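Local coordinates for ABM domain-containing protein (PDB 3E8O) that is of unknown function but probably acts as an antibiotic biosynthesis monooxygenase, a dimeric enzyme type with a ferredoxin-like fold, at residues D94-H98 with L99-D103; A34-R37 with Q38-V41. All blocks are in the same frame, centred on the assembly; numbering follows the deposited sequence.

Overall arrangement
Interaction 2 comes first along the chain, as a run within helix 33-47, and interaction 1 much later, closing helix 87-98 just before strand 105-110. The two lie about 12 Å apart, centre to centre, and touch where these helices pack side by side, against the four-stranded antiparallel sheet. The meeting is apolar: L96 CD2 lies 3.4 Å from L36 CD1, while L99 packs on H35 and A95 on L39. The helix end of interaction 1 is thereby fastened to the first half of helix 33-47, and interaction 2 also reaches the second subunit, joining the core of one ferredoxin-like unit to the dimer interface.

Interaction 1: D94-H98 with L99-D103; sequences DALKH and LNVTD
This is a local helix-ending contact, in which the loop leading to strand 105-110 folds back on the end of helix 87-98. L96 O is at its centre, gripped by two backbone donors that reach it from opposite faces of its carbonyl plane. V101 N reaches L96 O at 2.9 Å in the straighter hydrogen bond (158° at the hydrogen), while L99 N, 3.0 Å from L96 O, stands well above the carbonyl plane. N100 N binds K97 O at 3.1 Å, also from above the carbonyl plane. This nested pair of bonds, V101 N to L96 O around N100 N to K97 O, is a Schellman motif with N100 as its C-prime residue. Its positive phi of 50° turns the chain in the left-handed sense, a conformation that asparagine tolerates better than most residues other than glycine. The side chain of N100 is tied in too, since a water donates both to its OD1 (3.0 Å) and to K97 O.

The apolar partner of such an ending is present as well. L96 and V101 bracket the turn, with the L96 CD2 branch resting against V101 CB at 4.0 Å. V101 holds CG1 anti to its backbone N (chi1 171°), which brings this methyl to 4.1 Å from L96 CD2. Leucine and valine suit these buried places, where both also pack on L26 of strand 20-27. One turn back, on the outer side of the helix, the K97 ammonium makes a salt bridge with D94, NZ to OD1 3.3 Å.

Interaction 2: A34-R37 with Q38-V41; sequences AHLR and QLLV
The flat groups here are peptide units, joined N-H to carbonyl oxygen between L40 and L36 and between the other residues four apart; the donors come near the carbonyl planes, not over their faces. L40 N reaches L36 O at 2.8 Å, tilted only 20° from the carbonyl plane, and Q38, L39 and V41 reach A34, H35 and R37 in much the same way. Beside its hydrogen bond, L36 O also has L40 CG against it, at 3.3 Å. The planar amide of Q38 hangs off an extended chain at the outer side; a water joins it to the backbone, donating to H35 O at 2.7 Å and, weakly, to Q38 OE1.

On the inner side the leucines carry the packing. The L36 side chain projects from the helix with CG anti to the backbone N (chi1 -178°), and its end comes near L40: L36 CG lies 3.9 Å from L40 CD1. The L36 CD1 branch lies 4.2 Å from L39 CD2. Branched, apolar leucine fits here because L36 and L40 also cover F68 of strand 67-74. R37 leaves by another side, packing on L62 of the second subunit, with its NE in a salt bridge with E60 OE1 of its own chain. The whole is a regular alpha-helical run, amphipathic in character, of the kind that packs on the sheet in ferredoxin-like subunits of the dimeric alpha-beta barrel clan.

Interaction 1: D94-H98 with L99-D103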
loop_
_atom_site.group_PDB
_atom_site.type_symbol
_atom_site.label_atom_id
_atom_site.label_comp_id
_atom_site.label_asym_id
_atom_site.label_seq_id
_atom_site.Cartn_x
_atom_site.Cartn_y
_atom_site.Cartn_z
ATOM N N ASP A 94 10.187 16.386 -10.216
ATOM C CA ASP A 94 10.081 17.385 -11.288
ATOM C C ASP A 94 9.122 16.912 -12.381
ATOM O O ASP A 94 8.287 17.678 -12.915
ATOM C CB ASP A 94 11.459 17.734 -11.858
ATOM C CG ASP A 94 12.208 18.715 -10.958
ATOM O OD1 ASP A 94 11.535 19.387 -10.134
ATOM O OD2 ASP A 94 13.454 18.830 -11.075
ATOM N N ALA A 95 9.219 15.637 -12.687
ATOM C CA ALA A 95 8.356 15.029 -13.708
ATOM C C ALA A 95 6.873 15.150 -13.323
ATOM O O ALA A 95 5.973 15.345 -14.188
ATOM C CB ALA A 95 8.788 13.560 -14.003
ATOM N N LEU A 96 6.602 15.037 -12.033
ATOM C CA LEU A 96 5.222 15.149 -11.542
ATOM C C LEU A 96 4.639 16.517 -11.828
ATOM O O LEU A 96 3.456 16.667 -12.173
ATOM C CB LEU A 96 5.123 14.859 -10.040
ATOM C CG LEU A 96 5.422 13.439 -9.593
ATOM C CD1 LEU A 96 5.432 13.358 -8.040
ATOM C CD2 LEU A 96 4.461 12.410 -10.175
ATOM N N LYS A 97 5.491 17.526 -11.723
ATOM C CA LYS A 97 5.063 18.917 -11.952
ATOM C C LYS A 97 4.509 19.026 -13.336
ATOM O O LYS A 97 3.508 19.699 -13.609
ATOM C CB LYS A 97 6.212 19.946 -11.766
ATOM C CG LYS A 97 6.544 20.274 -10.323
ATOM C CD LYS A 97 7.555 21.477 -10.151
ATOM C CE LYS A 97 8.913 21.230 -10.777
ATOM N NZ LYS A 97 9.953 22.309 -10.472
ATOM N N HIS A 98 5.172 18.334 -14.226
ATOM C CA HIS A 98 4.803 18.385 -15.631
ATOM C C HIS A 98 3.588 17.578 -16.031
ATOM O O HIS A 98 3.012 17.761 -17.112
ATOM C CB HIS A 98 6.019 18.111 -16.491
ATOM C CG HIS A 98 7.040 19.190 -16.341
ATOM N ND1 HIS A 98 6.912 20.421 -16.958
ATOM C CD2 HIS A 98 8.120 19.286 -15.532
ATOM C CE1 HIS A 98 7.920 21.192 -16.592
ATOM N NE2 HIS A 98 8.663 20.531 -15.723
ATOM N N LEU A 99 3.201 16.683 -15.131
ATOM C CA LEU A 99 1.999 15.892 -15.293
ATOM C C LEU A 99 0.851 16.539 -14.491
ATOM O O LEU A 99 -0.259 15.978 -14.352
ATOM C CB LEU A 99 2.233 14.432 -14.825
ATOM C CG LEU A 99 3.252 13.591 -15.588
ATOM C CD1 LEU A 99 3.333 12.215 -14.939
ATOM C CD2 LEU A 99 2.846 13.489 -17.063
ATOM N N ASN A 100 1.160 17.718 -13.961
ATOM C CA ASN A 100 0.266 18.484 -13.061
ATOM C C ASN A 100 -0.259 17.634 -11.927
ATOM O O ASN A 100 -1.424 17.744 -11.497
ATOM C CB ASN A 100 -0.921 19.159 -13.773
ATOM C CG ASN A 100 -1.585 20.285 -12.915
ATOM O OD1 ASN A 100 -0.925 21.086 -12.174
ATOM N ND2 ASN A 100 -2.904 20.358 -13.034
ATOM N N VAL A 101 0.634 16.765 -11.454
ATOM C CA VAL A 101 0.351 15.964 -10.244
ATOM C C VAL A 101 0.833 16.788 -9.074
ATOM O O VAL A 101 2.033 16.967 -8.893
ATOM C CB VAL A 101 1.061 14.606 -10.249
ATOM C CG1 VAL A 101 0.916 13.911 -8.868
ATOM C CG2 VAL A 101 0.544 13.764 -11.420
ATOM N N THR A 102 -0.111 17.307 -8.304
ATOM C CA THR A 102 0.203 18.268 -7.249
ATOM C C THR A 102 -0.177 17.812 -5.869
ATOM O O THR A 102 0.046 18.548 -4.905
ATOM C CB THR A 102 -0.530 19.604 -7.469
ATOM O OG1 THR A 102 -1.939 19.387 -7.416
ATOM C CG2 THR A 102 -0.133 20.194 -8.796
ATOM N N ASP A 103 -0.614 16.565 -5.738
ATOM C CA ASP A 103 -1.130 16.092 -4.451
ATOM C C ASP A 103 -0.306 14.986 -3.829
ATOM O O ASP A 103 -0.777 14.254 -2.952
ATOM C CB ASP A 103 -2.598 15.658 -4.550
ATOM C CG ASP A 103 -2.813 14.499 -5.487
ATOM O OD1 ASP A 103 -1.845 14.062 -6.141
ATOM O OD2 ASP A 103 -3.985 14.066 -5.607
HETATM O O HOH W 1 2.064 21.506 -11.864
#

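Interaction 2: A34-R37 with Q38-V41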
loop_
_atom_site.group_PDB
_atom_site.type_symbol
_atom_site.label_atom_id
_atom_site.label_comp_id
_atom_site.label_asym_id
_atom_site.label_seq_id
_atom_site.Cartn_x
_atom_site.Cartn_y
_atom_site.Cartn_z
ATOM N N ALA A 34 -1.934 7.594 -17.580
ATOM C CA ALA A 34 -1.048 6.597 -18.221
ATOM C C ALA A 34 0.450 6.951 -18.040
ATOM O O ALA A 34 1.301 6.104 -17.758
ATOM C CB ALA A 34 -1.434 6.376 -19.717
ATOM N N HIS A 35 0.762 8.219 -18.202
ATOM C CA HIS A 35 2.119 8.716 -18.006
ATOM C C HIS A 35 2.570 8.523 -16.552
ATOM O O HIS A 35 3.698 8.127 -16.268
ATOM C CB HIS A 35 2.245 10.201 -18.425
ATOM C CG HIS A 35 2.001 10.441 -19.896
ATOM N ND1 HIS A 35 1.263 11.505 -20.368
ATOM C CD2 HIS A 35 2.341 9.711 -20.985
ATOM C CE1 HIS A 35 1.185 11.437 -21.688
ATOM N NE2 HIS A 35 1.842 10.366 -22.087
ATOM N N LEU A 36 1.644 8.748 -15.625
ATOM C CA LEU A 36 2.024 8.601 -14.218
ATOM C C LEU A 36 2.276 7.135 -13.850
ATOM O O LEU A 36 3.205 6.806 -13.108
ATOM C CB LEU A 36 0.990 9.213 -13.296
ATOM C CG LEU A 36 1.337 9.155 -11.801
ATOM C CD1 LEU A 36 2.696 9.756 -11.446
ATOM C CD2 LEU A 36 0.201 9.774 -10.949
ATOM N N ARG A 37 1.490 6.253 -14.437
ATOM C CA ARG A 37 1.682 4.830 -14.150
ATOM C C ARG A 37 3.054 4.398 -14.618
ATOM O O ARG A 37 3.752 3.677 -13.955
ATOM C CB ARG A 37 0.593 3.940 -14.790
ATOM C CG ARG A 37 -0.792 4.163 -14.240
ATOM C CD ARG A 37 -1.810 3.197 -14.830
ATOM N NE ARG A 37 -3.162 3.549 -14.467
ATOM C CZ ARG A 37 -3.997 4.301 -15.169
ATOM N NH1 ARG A 37 -3.708 4.694 -16.394
ATOM N NH2 ARG A 37 -5.143 4.639 -14.643
ATOM N N GLN A 38 3.418 4.832 -15.816
ATOM C CA GLN A 38 4.714 4.490 -16.376
ATOM C C GLN A 38 5.852 5.015 -15.509
ATOM O O GLN A 38 6.835 4.336 -15.244
ATOM C CB GLN A 38 4.858 4.991 -17.840
ATOM C CG GLN A 38 6.228 4.635 -18.409
ATOM C CD GLN A 38 6.565 5.210 -19.747
ATOM O OE1 GLN A 38 6.338 6.388 -20.026
ATOM N NE2 GLN A 38 7.178 4.377 -20.578
ATOM N N LEU A 39 5.699 6.254 -15.073
ATOM C CA LEU A 39 6.708 6.894 -14.195
ATOM C C LEU A 39 6.860 6.155 -12.879
ATOM O O LEU A 39 7.970 5.904 -12.414
ATOM C CB LEU A 39 6.325 8.344 -13.945
ATOM C CG LEU A 39 7.229 9.147 -13.005
ATOM C CD1 LEU A 39 8.676 9.226 -13.484
ATOM C CD2 LEU A 39 6.613 10.564 -12.821
ATOM N N LEU A 40 5.725 5.776 -12.288
ATOM C CA LEU A 40 5.731 5.073 -11.013
ATOM C C LEU A 40 6.421 3.697 -11.115
ATOM O O LEU A 40 7.207 3.314 -10.273
ATOM C CB LEU A 40 4.320 4.955 -10.422
ATOM C CG LEU A 40 3.688 6.228 -9.869
ATOM C CD1 LEU A 40 2.211 6.023 -9.575
ATOM C CD2 LEU A 40 4.455 6.700 -8.599
ATOM N N VAL A 41 6.113 2.976 -12.180
ATOM C CA VAL A 41 6.714 1.653 -12.388
ATOM C C VAL A 41 8.228 1.814 -12.554
ATOM O O VAL A 41 9.014 1.014 -12.027
ATOM C CB VAL A 41 6.027 0.937 -13.584
ATOM C CG1 VAL A 41 6.830 -0.274 -14.038
ATOM C CG2 VAL A 41 4.586 0.552 -13.185
HETATM O O HOH W 2 5.747 8.982 -17.849
#